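Local atomic coordinates of Rab3 interacting molecule variant 2 (Drosophila melanogaster, PDB entry 4TS6), a protein that is probably an active-zone scaffold protein that interacts with Rab3 and helps control neurotransmitter release at synapses, represented here by its C2A domain. Residues S36-Q39 and G43-P46; K49-P54 and K59-T64; A118-D123 and E127-Q132. All coordinates share one frame; numbering follows the deposited sequence.

Contact 1 of 3, residues S36-Q39 and G43-P46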
# COMPACT_ATOMS: atom_id res chain seq x y z
N SER A 36 15.54 2.73 2.74
CA SER A 36 16.78 2.83 3.49
C SER A 36 17.13 1.47 4.08
O SER A 36 16.27 0.59 4.22
CB SER A 36 16.59 3.80 4.64
OG SER A 36 15.47 3.41 5.42
N LEU A 37 18.40 1.30 4.42
CA LEU A 37 18.81 0.18 5.27
C LEU A 37 18.44 0.51 6.72
O LEU A 37 18.09 1.65 7.04
CB LEU A 37 20.32 -0.02 5.18
CG LEU A 37 20.93 -0.24 3.79
CD1 LEU A 37 22.45 -0.12 3.85
CD2 LEU A 37 20.52 -1.59 3.25
N ARG A 38 18.50 -0.48 7.59
CA ARG A 38 18.37 -0.21 9.01
C ARG A 38 19.66 0.44 9.50
O ARG A 38 20.67 0.39 8.80
CB ARG A 38 18.11 -1.51 9.78
CG ARG A 38 16.83 -2.23 9.36
CD ARG A 38 16.67 -3.50 10.20
NE ARG A 38 15.43 -4.19 9.89
CZ ARG A 38 15.18 -5.46 10.23
NH1 ARG A 38 14.01 -6.01 9.91
NH2 ARG A 38 16.10 -6.17 10.87
N GLN A 39 19.62 1.04 10.68
CA GLN A 39 20.80 1.65 11.29
C GLN A 39 21.91 0.62 11.39
O GLN A 39 23.08 0.92 11.12
CB GLN A 39 20.48 2.11 12.71
CG GLN A 39 19.07 2.61 12.88
CD GLN A 39 18.98 4.11 12.75
OE1 GLN A 39 19.82 4.74 12.11
NE2 GLN A 39 17.96 4.69 13.37
N GLY A 43 19.44 -5.09 5.83
CA GLY A 43 18.35 -4.73 4.95
C GLY A 43 17.04 -4.91 5.67
O GLY A 43 16.97 -5.49 6.75
N ARG A 44 15.99 -4.40 5.06
CA ARG A 44 14.69 -4.50 5.70
C ARG A 44 13.95 -5.75 5.22
O ARG A 44 14.37 -6.41 4.26
CB ARG A 44 13.88 -3.24 5.39
CG ARG A 44 14.58 -1.99 5.88
CD ARG A 44 13.66 -0.80 5.95
NE ARG A 44 14.39 0.38 6.39
CZ ARG A 44 14.36 0.87 7.63
NH1 ARG A 44 15.06 1.95 7.93
NH2 ARG A 44 13.63 0.27 8.56
N ASN A 45 12.85 -6.05 5.89
CA ASN A 45 11.96 -7.13 5.50
C ASN A 45 10.58 -6.53 5.36
O ASN A 45 9.74 -6.66 6.26
CB ASN A 45 11.92 -8.22 6.56
CG ASN A 45 13.29 -8.74 6.91
OD1 ASN A 45 13.99 -9.29 6.06
ND2 ASN A 45 13.68 -8.61 8.18
N PRO A 46 10.34 -5.86 4.22
CA PRO A 46 9.17 -5.02 3.98
C PRO A 46 7.88 -5.77 3.66
O PRO A 46 7.89 -6.75 2.91
CB PRO A 46 9.59 -4.18 2.75
CG PRO A 46 11.06 -4.46 2.52
CD PRO A 46 11.29 -5.82 3.09

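Contact 2 of 3, residues K49-P54 and K59-T64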
# COMPACT_ATOMS: atom_id res chain seq x y z
N LYS A 49 0.59 -2.72 4.52
CA LYS A 49 -0.77 -2.87 4.99
C LYS A 49 -1.60 -1.84 4.24
O LYS A 49 -1.13 -0.74 3.98
CB LYS A 49 -0.83 -2.62 6.50
CG LYS A 49 -1.31 -3.81 7.30
CD LYS A 49 -0.53 -4.03 8.58
CE LYS A 49 -0.85 -3.01 9.67
NZ LYS A 49 -0.32 -3.45 11.01
N VAL A 50 -2.83 -2.20 3.89
CA VAL A 50 -3.69 -1.26 3.17
C VAL A 50 -5.01 -1.18 3.90
O VAL A 50 -5.56 -2.22 4.30
CB VAL A 50 -3.96 -1.74 1.74
CG1 VAL A 50 -4.77 -0.70 0.95
CG2 VAL A 50 -2.66 -2.05 1.03
N PHE A 51 -5.53 0.03 4.07
CA PHE A 51 -6.87 0.22 4.64
C PHE A 51 -7.66 1.12 3.74
O PHE A 51 -7.09 2.03 3.14
CB PHE A 51 -6.77 0.91 6.00
CG PHE A 51 -6.41 -0.01 7.12
CD1 PHE A 51 -5.09 -0.26 7.42
CD2 PHE A 51 -7.40 -0.61 7.87
CE1 PHE A 51 -4.75 -1.12 8.47
CE2 PHE A 51 -7.08 -1.46 8.92
CZ PHE A 51 -5.75 -1.72 9.21
N LEU A 52 -8.96 0.88 3.63
CA LEU A 52 -9.81 1.85 2.93
C LEU A 52 -10.54 2.65 4.00
O LEU A 52 -11.57 2.21 4.51
CB LEU A 52 -10.82 1.15 2.01
CG LEU A 52 -11.75 2.06 1.22
CD1 LEU A 52 -10.93 2.93 0.27
CD2 LEU A 52 -12.75 1.23 0.45
N LEU A 53 -9.99 3.82 4.33
CA LEU A 53 -10.49 4.61 5.46
C LEU A 53 -11.79 5.32 5.07
O LEU A 53 -11.99 5.61 3.89
CB LEU A 53 -9.43 5.62 5.91
CG LEU A 53 -8.09 5.06 6.37
CD1 LEU A 53 -7.20 6.20 6.81
CD2 LEU A 53 -8.32 4.10 7.50
N PRO A 54 -12.65 5.66 6.06
CA PRO A 54 -12.51 5.62 7.53
C PRO A 54 -12.53 4.24 8.21
O PRO A 54 -12.10 4.16 9.37
CB PRO A 54 -13.70 6.47 8.02
CG PRO A 54 -14.72 6.36 6.92
CD PRO A 54 -13.89 6.36 5.66
N LYS A 59 -12.15 -5.82 8.38
CA LYS A 59 -12.84 -5.82 7.10
C LYS A 59 -12.12 -4.99 6.03
O LYS A 59 -12.13 -5.33 4.85
CB LYS A 59 -14.26 -5.28 7.32
CG LYS A 59 -15.17 -5.31 6.10
CD LYS A 59 -16.48 -4.57 6.37
CE LYS A 59 -17.36 -4.51 5.13
NZ LYS A 59 -17.88 -3.14 4.85
N SER A 60 -11.50 -3.90 6.47
CA SER A 60 -10.85 -2.95 5.57
C SER A 60 -9.38 -3.31 5.37
O SER A 60 -8.76 -2.93 4.37
CB SER A 60 -10.97 -1.54 6.15
OG SER A 60 -10.26 -0.60 5.36
N LYS A 61 -8.83 -4.07 6.31
CA LYS A 61 -7.41 -4.43 6.30
C LYS A 61 -6.99 -5.41 5.21
O LYS A 61 -7.64 -6.44 5.00
CB LYS A 61 -7.04 -5.05 7.66
CG LYS A 61 -5.57 -5.42 7.80
CD LYS A 61 -5.03 -4.95 9.15
CE LYS A 61 -4.52 -6.08 10.00
NZ LYS A 61 -4.06 -5.54 11.32
N ARG A 62 -5.89 -5.09 4.53
CA ARG A 62 -5.24 -6.04 3.63
C ARG A 62 -3.75 -6.02 3.96
O ARG A 62 -3.24 -5.01 4.45
CB ARG A 62 -5.42 -5.64 2.16
CG ARG A 62 -6.88 -5.55 1.71
CD ARG A 62 -7.57 -6.91 1.73
NE ARG A 62 -8.87 -6.82 1.06
CZ ARG A 62 -9.99 -6.48 1.68
NH1 ARG A 62 -9.99 -6.23 2.98
NH2 ARG A 62 -11.13 -6.39 1.00
N ARG A 63 -3.05 -7.11 3.69
CA ARG A 63 -1.64 -7.15 4.03
C ARG A 63 -0.90 -7.99 2.99
O ARG A 63 -1.37 -9.05 2.61
CB ARG A 63 -1.50 -7.76 5.44
CG ARG A 63 -0.08 -7.93 5.90
CD ARG A 63 0.00 -8.77 7.17
NE ARG A 63 1.38 -9.16 7.45
CZ ARG A 63 1.98 -8.96 8.62
NH1 ARG A 63 1.32 -8.39 9.62
NH2 ARG A 63 3.24 -9.35 8.79
N THR A 64 0.24 -7.50 2.51
CA THR A 64 1.03 -8.24 1.52
C THR A 64 1.85 -9.28 2.24
O THR A 64 2.01 -9.23 3.46
CB THR A 64 2.03 -7.34 0.82
OG1 THR A 64 2.99 -6.88 1.78
CG2 THR A 64 1.34 -6.13 0.17
O HOH W 1 -3.13 -3.19 11.86

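Contact 3 of 3, residues A118-D123 and E127-Q132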
# COMPACT_ATOMS: atom_id res chain seq x y z
N ALA A 118 -11.20 10.62 -4.19
CA ALA A 118 -12.14 11.51 -4.85
C ALA A 118 -11.48 12.19 -6.06
O ALA A 118 -12.14 12.49 -7.05
CB ALA A 118 -12.67 12.55 -3.87
N HIS A 119 -10.16 12.38 -5.97
CA HIS A 119 -9.42 13.09 -7.01
C HIS A 119 -8.54 12.19 -7.88
O HIS A 119 -7.71 12.68 -8.65
CB HIS A 119 -8.59 14.22 -6.38
CG HIS A 119 -9.41 15.18 -5.57
ND1 HIS A 119 -10.45 15.90 -6.10
CD2 HIS A 119 -9.35 15.52 -4.26
CE1 HIS A 119 -11.00 16.65 -5.16
NE2 HIS A 119 -10.35 16.44 -4.03
N HIS A 120 -8.72 10.87 -7.76
CA HIS A 120 -7.97 9.92 -8.59
C HIS A 120 -8.77 9.40 -9.79
O HIS A 120 -9.98 9.25 -9.72
CB HIS A 120 -7.46 8.75 -7.74
CG HIS A 120 -6.23 8.10 -8.28
ND1 HIS A 120 -6.24 7.28 -9.39
CD2 HIS A 120 -4.94 8.16 -7.87
CE1 HIS A 120 -5.02 6.86 -9.64
NE2 HIS A 120 -4.21 7.37 -8.73
N ILE A 121 -8.07 9.13 -10.90
CA ILE A 121 -8.70 8.71 -12.16
C ILE A 121 -9.08 7.23 -12.13
O ILE A 121 -10.07 6.83 -12.75
CB ILE A 121 -7.78 9.00 -13.38
CG1 ILE A 121 -8.49 8.67 -14.70
CG2 ILE A 121 -6.46 8.26 -13.28
CD1 ILE A 121 -7.61 8.76 -15.94
N LEU A 122 -8.28 6.42 -11.44
CA LEU A 122 -8.56 4.99 -11.25
C LEU A 122 -8.60 4.20 -12.56
O LEU A 122 -9.58 3.52 -12.85
CB LEU A 122 -9.84 4.79 -10.44
CG LEU A 122 -9.83 5.46 -9.07
CD1 LEU A 122 -11.14 5.24 -8.35
CD2 LEU A 122 -8.68 4.97 -8.22
N ASP A 123 -7.51 4.26 -13.32
CA ASP A 123 -7.45 3.62 -14.64
C ASP A 123 -6.48 2.44 -14.70
O ASP A 123 -6.11 1.99 -15.78
CB ASP A 123 -7.06 4.65 -15.70
CG ASP A 123 -5.80 5.41 -15.35
OD1 ASP A 123 -5.13 5.08 -14.34
OD2 ASP A 123 -5.46 6.36 -16.10
N GLU A 127 1.63 3.79 -11.15
CA GLU A 127 2.14 5.12 -10.82
C GLU A 127 3.09 5.02 -9.63
O GLU A 127 2.98 4.09 -8.85
CB GLU A 127 0.98 6.04 -10.45
CG GLU A 127 0.02 6.33 -11.59
CD GLU A 127 -1.01 7.39 -11.21
OE1 GLU A 127 -0.93 7.91 -10.07
OE2 GLU A 127 -1.89 7.69 -12.05
N TRP A 128 4.01 5.97 -9.50
CA TRP A 128 4.94 5.96 -8.38
C TRP A 128 4.61 7.04 -7.36
O TRP A 128 4.36 8.19 -7.72
CB TRP A 128 6.37 6.16 -8.87
CG TRP A 128 6.90 4.99 -9.63
CD1 TRP A 128 6.82 4.77 -10.98
CD2 TRP A 128 7.63 3.88 -9.09
NE1 TRP A 128 7.45 3.59 -11.30
CE2 TRP A 128 7.97 3.03 -10.16
CE3 TRP A 128 8.04 3.53 -7.79
CZ2 TRP A 128 8.67 1.84 -9.97
CZ3 TRP A 128 8.75 2.35 -7.61
CH2 TRP A 128 9.06 1.52 -8.69
N TYR A 129 4.64 6.67 -6.08
CA TYR A 129 4.31 7.60 -5.02
C TYR A 129 5.43 7.66 -3.99
O TYR A 129 5.91 6.63 -3.52
CB TYR A 129 3.03 7.15 -4.32
CG TYR A 129 1.83 7.14 -5.23
CD1 TYR A 129 1.53 6.03 -6.00
CD2 TYR A 129 0.99 8.24 -5.31
CE1 TYR A 129 0.43 6.02 -6.84
CE2 TYR A 129 -0.11 8.23 -6.14
CZ TYR A 129 -0.39 7.12 -6.90
OH TYR A 129 -1.49 7.13 -7.71
N GLN A 130 5.81 8.88 -3.63
CA GLN A 130 6.87 9.11 -2.67
C GLN A 130 6.38 8.66 -1.30
O GLN A 130 5.28 9.03 -0.89
CB GLN A 130 7.21 10.59 -2.62
CG GLN A 130 8.53 10.90 -1.99
CD GLN A 130 9.68 10.33 -2.79
OE1 GLN A 130 9.64 10.29 -4.02
NE2 GLN A 130 10.71 9.86 -2.09
N LEU A 131 7.16 7.85 -0.59
CA LEU A 131 6.75 7.46 0.76
C LEU A 131 6.83 8.70 1.65
O LEU A 131 7.75 9.51 1.50
CB LEU A 131 7.65 6.35 1.31
CG LEU A 131 7.46 4.95 0.73
CD1 LEU A 131 8.43 3.96 1.36
CD2 LEU A 131 6.05 4.46 0.96
N GLN A 132 5.86 8.86 2.54
CA GLN A 132 5.80 10.04 3.41
C GLN A 132 5.90 9.61 4.86
O GLN A 132 5.58 8.48 5.21
CB GLN A 132 4.49 10.80 3.19
CG GLN A 132 4.26 11.23 1.75
CD GLN A 132 5.01 12.48 1.38
OE1 GLN A 132 5.36 13.28 2.25
NE2 GLN A 132 5.26 12.68 0.09
OXT GLN A 132 6.30 10.40 5.72

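Contact 1 of 3, residues S36-Q39 and G43-P46
Within the loop that runs from strand 24-33 to strand 46-53 of the C2 domain, Arg-44 reaches back across the turn to Ser-36 and Arg-38 stretches forward over Gly-43. Arg-44 holds Ser-36 through NE and NH1, one oxygen each: NE donates to the backbone O of Ser-36 at 2.9 Å, and NH1 to the hydroxyl OG of Ser-36, also at 2.9 Å. Neither bond is straight. NE stands above the carbonyl plane, 53° out of it, and OG is tilted from the guanidinium plane. Ser-36 offers both oxygens because OG sits between its backbone N and carbonyl carbon (chi1 55°).

The two arginines meet with their guanidinium planes 75° apart. CG of Arg-38 lies over one face of the Arg-44 guanidinium, 4.1 Å from its NH2, while carbonyl O of Gly-43 sits over a face of the Arg-38 group, 3.7 Å from NE. Both chains are extended from CG to NE, carrying their charged ends far from their own backbones. Arg-38 ends in a salt bridge with Asp-100, which Arg-44 NH2 also approaches in a long, weak ion pair. Asn-45 ND2 lies beside Arg-38 NH1, two donors not bonded to each other: ND2 bonds Tyr-101 O, and OD1 accepts from Thr-69 N. Leu-37 CD2 touches Gly-43 CA. This end of the beta sandwich corresponds in position to the one where C2 domains carry their calcium-binding loops.

Contact 2 of 3, residues K49-P54 and K59-T64
Phe-51 and Lys-61 lie side by side and point the same way, with Lys-61 CA over the phenyl face and its methylenes running along the rim by CE2 and CZ. CA stands 4.2 Å from the centroid of the Phe-51 ring in a CH-pi contact; bent at chi2 and chi3, the lysine chain brings CD to a short 3.3 Å from Phe-51 CZ. Without the ring, as with an alanine here, Lys-61 CA and its methylenes would probably lose their packing surface and Arg-56 its cation-pi partner. Lys-49 projects from the same face of the strands; its NZ is 4.3 Å from NZ of Lys-61, and one water accepts from both, bridging the like charges. Beneath them is an antiparallel beta hairpin, strands 46-53 and 62-63, at the edge of one sheet of the C2 sandwich: Val-50 N donates to Arg-62 O at 2.9 Å, and Arg-62 N returns a bond to Val-50 O. On the other face, CB of Val-50 meets CB of Arg-62. A bend at chi2 (-66°) folds the Arg-62 guanidinium back; NH1 donates to both Lys-59 O and Lys-61 O, which lie in its plane, NH2 bonds Val-80 O, and Tyr-81 makes a cation-pi contact.

Contact 3 of 3, residues A118-D123 and E127-Q132
The imidazole of His-120 is met at its edge from two directions: the phenol OH of Tyr-129 lies near the ring plane at NE2, and the backbone N of Leu-122 lies in that plane at ND1. Tyr-129 likewise presents its edge, since His-120 NE2 sits near the plane of the phenol ring. The carboxylate of Glu-127 comes in obliquely, its plane turned 29° from the imidazole.

NE2 of His-120 donates to Tyr-129 OH at 2.9 Å, with an angle of 153° at the hydrogen. At the other nitrogen, ND1 of His-120 accepts from the N of Leu-122 at 3.0 Å. His-120 has CG anti to its backbone N (chi1 -154°), which sends the ring out toward strand 123-130, and the bonds at both nitrogens fix its rotation. Glu-127 approaches from the strand with its chain extended beyond CG; its OE1 stops 3.6 Å from His-120 NE2, a proximity rather than a bond.

The loop carrying His-120 links strand 108-116, at the edge of one sheet, to strand 123-130, at the edge of the other. Both His-120 and Tyr-129 rest on Ile-115, and the carbonyl of His-120 is bonded to Arg-86.

Because ND1 acts as an acceptor while NE2 donates, the pattern is consistent with a neutral imidazole protonated on NE2. The nearby carboxylate would probably stabilise a positive charge if the ring gained a second proton, but that proton would have to go on ND1, and the bond from Leu-122 N would probably be lost.

In the fold
Taken from the N terminus, the three contacts follow one another in series; none nests in or crosses another. Contact 1 closes a small turn over residues 40-42 inside the loop after strand 24-33, and its second segment ends on the first residue of strand 46-53. Contact 2 then pairs that strand with 62-63 across the turn at 55-58, forming the margin of one sheet. Contact 3 comes near the C terminus and closes over no loop: it folds the connection after strand 108-116 back on strand 123-130, into which it leads, at the margin of the other sheet. Centres of contacts 1 and 2 are about 23 Å apart, those of contacts 2 and 3 about 16 Å.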